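Local coordinates for protein esterase (Staphylococcus aureus subsp. aureus USA300_TCH1516, PDB 3D7R) that probably hydrolyses ester bonds, being a putative esterase built on the alpha/beta hydrolase fold, at residues F89-Q94 and I122-L127; D96-Y101 and L127-L132; N165-G170 and K195-S200. All coordinates share one frame; numbering follows the deposited sequence.

Overall arrangement
All three contacts reach one mixed sheet: contacts 2 and 3 pair its strands, while contact 1 packs the end of strand 84-90 and the turn after it on helix 113-126, which lies against the sheet. Contact 2, its centre about 8 Å away from that of contact 1, pairs the strands on either end of this helix, and F89 N bonds to V130 O (2.8 Å) to join the two contacts. Contact 3 lies one strand further in: L100 N meets V167 O at 2.8 Å, and the centres of contacts 2 and 3 are about 10 Å apart. A sodium ion sits about 5 Å from the V131 side chain. Contact 3 leads towards the strand-turn-helix bend where alpha/beta hydrolases usually carry their nucleophile.

Contact 1. Residues F89-Q94 and I122-L127; sequences FNFRHQ and ITLSTL
F89 meets the helix through its CB, which comes within 3.3 Å of T123 OG1; the two side chains cross at about a right angle. The phenyl ring itself leads away from helix segment 122-127, toward the ring of W116. The approach of CB is van der Waals contact; the hydrogen bond of T123 OG1 is with L119 O, one helical turn back. The T123 methyl takes the next position along the strand, with T123 CG2 lying 3.6 Å from N90 CA, while the N90 side chain starts out in the opposite sense. At F91 the chain leaves the strand. A chi1 of -174° carries the ring away from the backbone N and against the helix, where it is held from three directions. L124 CG sits over one face, 3.7 Å from the ring centroid and only 9° off the normal, a CH-pi contact. R92 CG lies against the opposite face, offset toward the rim, and L127 CD2 touches F91 CD2 at the ring edge (3.6 Å). F91 to Q94 form a type I' beta turn, closed by Q94 N to F91 O at 3.0 Å, through which the chain leaves strand 84-90 on its way to strand 98-102. The turn packs on the C-terminal end of helix 113-126, where L127, with positive phi, is the first residue to leave helical geometry. Q94, the last residue of the turn, reaches the helix end: its CB lies 3.3 Å from L127 O, and its CG packs on L127 CB. Bent at chi2 (-59°), the Q94 chain folds back so that NE2 donates to R92 O at 2.9 Å, tying the amide to the turn.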
# COMPACT_ATOMS: atom_id res chain seq x y z
N PHE A 89 4.65 -14.76 5.51
CA PHE A 89 4.24 -15.00 6.88
C PHE A 89 3.08 -15.97 6.84
O PHE A 89 2.12 -15.76 6.08
CB PHE A 89 3.72 -13.73 7.56
CG PHE A 89 4.67 -12.55 7.55
CD1 PHE A 89 5.26 -12.11 8.73
CD2 PHE A 89 4.92 -11.85 6.36
CE1 PHE A 89 6.12 -11.01 8.73
CE2 PHE A 89 5.77 -10.76 6.34
CZ PHE A 89 6.37 -10.33 7.54
N ASN A 90 3.12 -17.00 7.69
CA ASN A 90 1.95 -17.82 7.88
C ASN A 90 1.84 -18.28 9.33
O ASN A 90 2.83 -18.29 10.07
CB ASN A 90 1.85 -18.97 6.85
CG ASN A 90 3.12 -19.79 6.75
OD1 ASN A 90 3.59 -20.36 7.74
ND2 ASN A 90 3.66 -19.89 5.55
N PHE A 91 0.63 -18.64 9.73
CA PHE A 91 0.35 -19.00 11.12
C PHE A 91 -0.45 -20.31 11.13
O PHE A 91 -1.36 -20.50 10.30
CB PHE A 91 -0.41 -17.86 11.79
CG PHE A 91 -0.63 -18.06 13.29
CD1 PHE A 91 0.44 -18.16 14.16
CD2 PHE A 91 -1.92 -18.11 13.80
CE1 PHE A 91 0.23 -18.34 15.54
CE2 PHE A 91 -2.15 -18.29 15.18
CZ PHE A 91 -1.07 -18.40 16.04
N ARG A 92 -0.10 -21.21 12.05
CA ARG A 92 -0.78 -22.50 12.17
C ARG A 92 -0.89 -23.27 10.85
O ARG A 92 -1.89 -23.95 10.59
CB ARG A 92 -2.16 -22.32 12.85
CG ARG A 92 -2.01 -22.02 14.35
CD ARG A 92 -3.32 -21.61 15.03
NE ARG A 92 -3.06 -21.29 16.43
CZ ARG A 92 -3.95 -20.73 17.25
NH1 ARG A 92 -5.16 -20.43 16.81
NH2 ARG A 92 -3.62 -20.47 18.50
N HIS A 93 0.16 -23.17 10.02
CA HIS A 93 0.22 -23.88 8.73
C HIS A 93 -0.90 -23.47 7.74
O HIS A 93 -1.24 -24.22 6.81
CB HIS A 93 0.18 -25.39 8.96
CG HIS A 93 1.49 -25.97 9.40
ND1 HIS A 93 2.63 -25.92 8.62
CD2 HIS A 93 1.84 -26.64 10.53
CE1 HIS A 93 3.62 -26.52 9.25
NE2 HIS A 93 3.17 -26.96 10.41
N GLN A 94 -1.47 -22.27 7.91
CA GLN A 94 -2.56 -21.85 7.04
C GLN A 94 -2.03 -21.12 5.80
O GLN A 94 -1.60 -19.97 5.87
CB GLN A 94 -3.59 -21.00 7.81
CG GLN A 94 -4.17 -21.69 9.05
CD GLN A 94 -4.88 -23.00 8.72
OE1 GLN A 94 -5.76 -23.06 7.87
NE2 GLN A 94 -4.51 -24.05 9.42
N ILE A 122 -1.95 -9.18 10.85
CA ILE A 122 -2.93 -9.54 9.83
C ILE A 122 -2.89 -11.04 9.54
O ILE A 122 -3.94 -11.69 9.35
CB ILE A 122 -2.70 -8.74 8.50
CG1 ILE A 122 -3.08 -7.25 8.68
CG2 ILE A 122 -3.52 -9.33 7.34
CD1 ILE A 122 -2.50 -6.35 7.61
N THR A 123 -1.67 -11.59 9.49
CA THR A 123 -1.50 -13.03 9.30
C THR A 123 -2.25 -13.80 10.39
O THR A 123 -3.03 -14.70 10.11
CB THR A 123 0.00 -13.45 9.35
OG1 THR A 123 0.74 -12.70 8.38
CG2 THR A 123 0.18 -14.98 9.09
N LEU A 124 -2.01 -13.43 11.65
CA LEU A 124 -2.62 -14.12 12.77
C LEU A 124 -4.13 -13.93 12.84
O LEU A 124 -4.84 -14.84 13.28
CB LEU A 124 -1.95 -13.68 14.09
CG LEU A 124 -0.76 -14.53 14.56
CD1 LEU A 124 0.42 -14.48 13.59
CD2 LEU A 124 -0.32 -14.08 15.96
N SER A 125 -4.63 -12.77 12.39
CA SER A 125 -6.09 -12.52 12.38
C SER A 125 -6.85 -13.14 11.22
O SER A 125 -7.98 -13.61 11.40
CB SER A 125 -6.38 -11.01 12.44
OG SER A 125 -5.76 -10.44 13.57
N THR A 126 -6.27 -13.11 10.03
CA THR A 126 -6.96 -13.60 8.84
C THR A 126 -6.70 -15.08 8.58
O THR A 126 -7.52 -15.76 7.94
CB THR A 126 -6.53 -12.82 7.58
OG1 THR A 126 -5.14 -13.04 7.35
CG2 THR A 126 -6.79 -11.30 7.77
N LEU A 127 -5.56 -15.57 9.05
CA LEU A 127 -5.06 -16.90 8.69
C LEU A 127 -4.92 -17.11 7.18
O LEU A 127 -5.08 -18.22 6.69
CB LEU A 127 -5.92 -18.01 9.33
CG LEU A 127 -5.99 -17.94 10.85
CD1 LEU A 127 -6.86 -19.07 11.39
CD2 LEU A 127 -4.57 -17.98 11.44

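Contact 2. Residues D96-Y101 and L127-L132; sequences DKKILY and LYEVVL. With DMS (dimethyl sulfoxide), chain L.
The Y128 ring has the K97 side chain laid across one face: K97 CB stands 3.7 Å from the ring centroid, 16° off the normal, and the chain then bends at chi3 and chi4 to bring CE to 3.5 Å from Y128 CE1. K98 O lies at the ring edge, near its plane, whereas I99 CG1 approaches obliquely, 3.7 Å from Y128 CD2. The hydroxyl of Y128 bonds to D319. The second flat group, the E129 carboxylate, is met from above its plane (54° out) by K98 NZ, 2.7 Å from OE1, in a salt bridge. R88 also reaches OE1, and N90 takes OE2, surroundings that would probably favour the ionised carboxylate. Between the two groups, which lie on opposite faces of the sheet, runs a parallel ladder, its strand segments only 23° apart in direction. E129 N bonds to K97 O (2.9 Å), I99 N to E129 O, V131 N to I99 O (2.7 Å) and Y101 N to V131 O. This is the strand pairing of the beta-alpha-beta unit whose crossover is helix 113-126, and I99 and V130 face that helix. At the N-terminal end of the ladder, one water links D96 OD1, K97 N and L127 O, and D96 N makes a weak bond to the oxygen of a dimethyl sulfoxide.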
# COMPACT_ATOMS: atom_id res chain seq x y z
N ASP A 96 -3.49 -22.00 2.29
CA ASP A 96 -4.36 -22.18 1.13
C ASP A 96 -4.87 -20.88 0.52
O ASP A 96 -5.36 -20.87 -0.60
CB ASP A 96 -5.52 -23.18 1.41
CG ASP A 96 -6.34 -22.83 2.65
OD1 ASP A 96 -5.94 -21.96 3.47
OD2 ASP A 96 -7.41 -23.46 2.84
N LYS A 97 -4.75 -19.79 1.28
CA LYS A 97 -5.18 -18.47 0.81
C LYS A 97 -4.06 -17.47 1.03
O LYS A 97 -3.34 -17.54 2.03
CB LYS A 97 -6.47 -18.03 1.53
CG LYS A 97 -7.67 -18.97 1.28
CD LYS A 97 -8.93 -18.55 2.04
CE LYS A 97 -8.77 -18.60 3.59
NZ LYS A 97 -8.66 -19.97 4.20
N LYS A 98 -3.89 -16.54 0.09
CA LYS A 98 -2.78 -15.58 0.14
C LYS A 98 -3.25 -14.13 0.15
O LYS A 98 -4.24 -13.79 -0.51
CB LYS A 98 -1.86 -15.74 -1.09
CG LYS A 98 -1.58 -17.18 -1.56
CD LYS A 98 -0.57 -17.88 -0.67
CE LYS A 98 -0.16 -19.24 -1.25
NZ LYS A 98 0.42 -20.08 -0.16
N ILE A 99 -2.51 -13.29 0.87
CA ILE A 99 -2.61 -11.83 0.71
C ILE A 99 -1.29 -11.34 0.10
O ILE A 99 -0.22 -11.50 0.70
CB ILE A 99 -2.85 -11.08 2.04
CG1 ILE A 99 -4.23 -11.41 2.61
CG2 ILE A 99 -2.72 -9.54 1.83
CD1 ILE A 99 -4.40 -11.09 4.12
N LEU A 100 -1.36 -10.81 -1.11
CA LEU A 100 -0.21 -10.14 -1.71
C LEU A 100 -0.17 -8.74 -1.13
O LEU A 100 -1.01 -7.90 -1.45
CB LEU A 100 -0.35 -10.08 -3.25
CG LEU A 100 0.78 -9.39 -4.03
CD1 LEU A 100 2.18 -9.93 -3.60
CD2 LEU A 100 0.58 -9.55 -5.54
N TYR A 101 0.82 -8.48 -0.27
CA TYR A 101 0.87 -7.19 0.43
C TYR A 101 1.88 -6.23 -0.19
O TYR A 101 3.08 -6.54 -0.21
CB TYR A 101 1.14 -7.36 1.94
CG TYR A 101 0.83 -6.07 2.69
CD1 TYR A 101 -0.39 -5.89 3.34
CD2 TYR A 101 1.74 -5.02 2.69
CE1 TYR A 101 -0.69 -4.70 3.99
CE2 TYR A 101 1.45 -3.83 3.33
CZ TYR A 101 0.24 -3.68 3.97
OH TYR A 101 -0.04 -2.49 4.58
N LEU A 127 -5.56 -15.57 9.05
CA LEU A 127 -5.06 -16.90 8.69
C LEU A 127 -4.92 -17.11 7.18
O LEU A 127 -5.08 -18.22 6.69
CB LEU A 127 -5.92 -18.01 9.33
CG LEU A 127 -5.99 -17.94 10.85
CD1 LEU A 127 -6.86 -19.07 11.39
CD2 LEU A 127 -4.57 -17.98 11.44
N TYR A 128 -4.63 -16.02 6.47
CA TYR A 128 -4.05 -16.09 5.13
C TYR A 128 -2.53 -16.05 5.25
O TYR A 128 -2.00 -15.53 6.24
CB TYR A 128 -4.48 -14.87 4.31
CG TYR A 128 -5.91 -14.88 3.80
CD1 TYR A 128 -6.98 -15.21 4.64
CD2 TYR A 128 -6.19 -14.54 2.48
CE1 TYR A 128 -8.30 -15.20 4.16
CE2 TYR A 128 -7.50 -14.54 1.99
CZ TYR A 128 -8.54 -14.87 2.83
OH TYR A 128 -9.83 -14.87 2.35
N GLU A 129 -1.82 -16.59 4.26
CA GLU A 129 -0.39 -16.38 4.16
C GLU A 129 -0.14 -15.00 3.55
O GLU A 129 -0.60 -14.72 2.43
CB GLU A 129 0.25 -17.45 3.28
CG GLU A 129 1.72 -17.22 3.05
CD GLU A 129 2.37 -18.41 2.38
OE1 GLU A 129 2.26 -18.52 1.13
OE2 GLU A 129 3.01 -19.21 3.10
N VAL A 130 0.57 -14.15 4.28
CA VAL A 130 0.85 -12.79 3.80
C VAL A 130 2.18 -12.78 3.06
O VAL A 130 3.20 -13.24 3.60
CB VAL A 130 0.85 -11.78 4.95
CG1 VAL A 130 1.31 -10.37 4.46
CG2 VAL A 130 -0.54 -11.71 5.58
N VAL A 131 2.16 -12.26 1.84
CA VAL A 131 3.35 -12.28 0.98
C VAL A 131 3.84 -10.84 0.77
O VAL A 131 3.10 -9.98 0.25
CB VAL A 131 3.06 -12.97 -0.38
CG1 VAL A 131 4.33 -13.02 -1.25
CG2 VAL A 131 2.52 -14.41 -0.15
N LEU A 132 5.08 -10.61 1.19
CA LEU A 132 5.70 -9.28 1.19
C LEU A 132 6.89 -9.24 0.21
O LEU A 132 8.01 -9.54 0.59
CB LEU A 132 6.18 -8.93 2.61
CG LEU A 132 6.94 -7.61 2.85
CD1 LEU A 132 6.08 -6.40 2.47
CD2 LEU A 132 7.46 -7.50 4.30
S DMS L . -4.07 -25.30 5.15
O DMS L . -3.47 -24.17 3.91
C1 DMS L . -5.49 -26.24 4.52
C2 DMS L . -2.87 -26.66 5.29
O HOH W 1 -4.83 -19.77 4.38
O HOH W 2 -7.78 -19.92 6.66

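Contact 3. Residues N165-G170 and K195-S200; sequences NVVVMG and KLYLIS
Strands 166-171 and 195-199 are the two strands of a beta-alpha-beta unit with helix 173-187 between them, and they lie side by side in the middle of the sheet, their short segments 14° apart in direction. The parallel ladder is read from four backbone bonds: V168 N to K195 O, Y197 N to V168 O (2.8 Å), G170 N to Y197 O and I199 N to G170 O (2.9 Å). The bond from G170 N to Y197 O is longer and more bent, at 3.2 Å with an N-H...O angle of 144°.

On the face carrying V167, M169 and Y197, the selenomethionine M169 starts out extended: its chi1 and chi2 are both near 180°, which lays CG 3.6 Å from Y197 CB; a bend at chi3 then curls CE back to 3.7 Å from Y197 CG. V167 CG1 touches the same ring at Y197 CD2 (3.6 Å). The stack on Y260 and the hydroxyl bond to S317 both restrain the ring. On the other face, V168 CG1 meets L196 CD1 at 3.9 Å, and both side chains rest on A178 of helix 173-187. G170, which has no side chain, lies near the end of strand 166-171, just before the chain turns into helix 173-187, the strand-turn-helix arrangement consistent with the nucleophile elbow of the alpha/beta hydrolase fold.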
# COMPACT_ATOMS: atom_id res chain seq x y z
N ASN A 165 -8.18 -17.39 -4.67
CA ASN A 165 -7.62 -17.58 -3.33
C ASN A 165 -6.51 -16.56 -3.03
O ASN A 165 -5.74 -16.70 -2.09
CB ASN A 165 -7.12 -19.03 -3.19
CG ASN A 165 -8.25 -20.02 -3.10
OD1 ASN A 165 -9.20 -19.80 -2.37
ND2 ASN A 165 -8.16 -21.13 -3.86
N VAL A 166 -6.46 -15.52 -3.86
CA VAL A 166 -5.49 -14.45 -3.68
C VAL A 166 -6.24 -13.15 -3.45
O VAL A 166 -7.20 -12.82 -4.18
CB VAL A 166 -4.53 -14.32 -4.89
CG1 VAL A 166 -3.54 -13.17 -4.68
CG2 VAL A 166 -3.77 -15.64 -5.11
N VAL A 167 -5.82 -12.42 -2.42
CA VAL A 167 -6.34 -11.09 -2.14
C VAL A 167 -5.15 -10.15 -2.31
O VAL A 167 -4.02 -10.51 -1.97
CB VAL A 167 -6.94 -11.03 -0.71
CG1 VAL A 167 -7.15 -9.60 -0.21
CG2 VAL A 167 -8.27 -11.87 -0.60
N VAL A 168 -5.39 -8.95 -2.85
CA VAL A 168 -4.32 -7.95 -2.97
C VAL A 168 -4.59 -6.84 -1.94
O VAL A 168 -5.74 -6.45 -1.75
CB VAL A 168 -4.20 -7.37 -4.42
CG1 VAL A 168 -3.12 -6.27 -4.49
CG2 VAL A 168 -3.86 -8.50 -5.43
N MSE A 169 -3.55 -6.40 -1.25
CA MSE A 169 -3.67 -5.39 -0.21
C MSE A 169 -2.44 -4.47 -0.26
O MSE A 169 -1.36 -4.91 -0.61
CB MSE A 169 -3.71 -6.09 1.15
CG MSE A 169 -3.91 -5.17 2.34
SE MSE A 169 -4.12 -6.20 4.00
CE MSE A 169 -5.59 -7.36 3.48
N GLY A 170 -2.61 -3.20 0.09
CA GLY A 170 -1.48 -2.28 0.17
C GLY A 170 -1.85 -1.04 0.96
O GLY A 170 -3.03 -0.72 1.07
N LYS A 195 -10.43 -10.20 -3.80
CA LYS A 195 -10.75 -8.92 -3.16
C LYS A 195 -9.55 -8.00 -3.24
O LYS A 195 -8.42 -8.47 -3.40
CB LYS A 195 -11.14 -9.11 -1.68
CG LYS A 195 -12.45 -9.89 -1.43
CD LYS A 195 -12.70 -10.10 0.10
CE LYS A 195 -14.05 -10.82 0.33
NZ LYS A 195 -13.87 -12.30 0.15
N LEU A 196 -9.80 -6.69 -3.12
CA LEU A 196 -8.73 -5.68 -3.09
C LEU A 196 -8.86 -4.79 -1.85
O LEU A 196 -9.93 -4.20 -1.61
CB LEU A 196 -8.76 -4.80 -4.36
CG LEU A 196 -7.80 -3.58 -4.41
CD1 LEU A 196 -6.33 -4.05 -4.28
CD2 LEU A 196 -8.03 -2.80 -5.71
N TYR A 197 -7.78 -4.71 -1.05
CA TYR A 197 -7.80 -3.93 0.20
C TYR A 197 -6.88 -2.73 0.06
O TYR A 197 -5.73 -2.88 -0.38
CB TYR A 197 -7.38 -4.79 1.41
CG TYR A 197 -8.50 -5.65 1.93
CD1 TYR A 197 -9.22 -5.27 3.07
CD2 TYR A 197 -8.86 -6.83 1.27
CE1 TYR A 197 -10.30 -6.06 3.53
CE2 TYR A 197 -9.92 -7.63 1.73
CZ TYR A 197 -10.62 -7.24 2.86
OH TYR A 197 -11.67 -8.02 3.27
N LEU A 198 -7.39 -1.54 0.40
CA LEU A 198 -6.62 -0.31 0.29
C LEU A 198 -6.56 0.37 1.64
O LEU A 198 -7.61 0.69 2.22
CB LEU A 198 -7.26 0.63 -0.74
CG LEU A 198 -7.52 0.11 -2.16
CD1 LEU A 198 -8.10 1.22 -3.06
CD2 LEU A 198 -6.24 -0.45 -2.79
N ILE A 199 -5.35 0.58 2.16
CA ILE A 199 -5.19 1.27 3.45
C ILE A 199 -4.54 2.65 3.22
O ILE A 199 -3.39 2.75 2.78
CB ILE A 199 -4.34 0.44 4.47
CG1 ILE A 199 -4.97 -0.94 4.73
CG2 ILE A 199 -4.13 1.23 5.80
CD1 ILE A 199 -3.99 -1.99 5.30
N SER A 200 -5.29 3.71 3.49
CA SER A 200 -4.81 5.07 3.24
C SER A 200 -4.13 5.21 1.86
O SER A 200 -2.99 5.71 1.79
CB SER A 200 -3.82 5.50 4.34
OG SER A 200 -4.48 5.67 5.57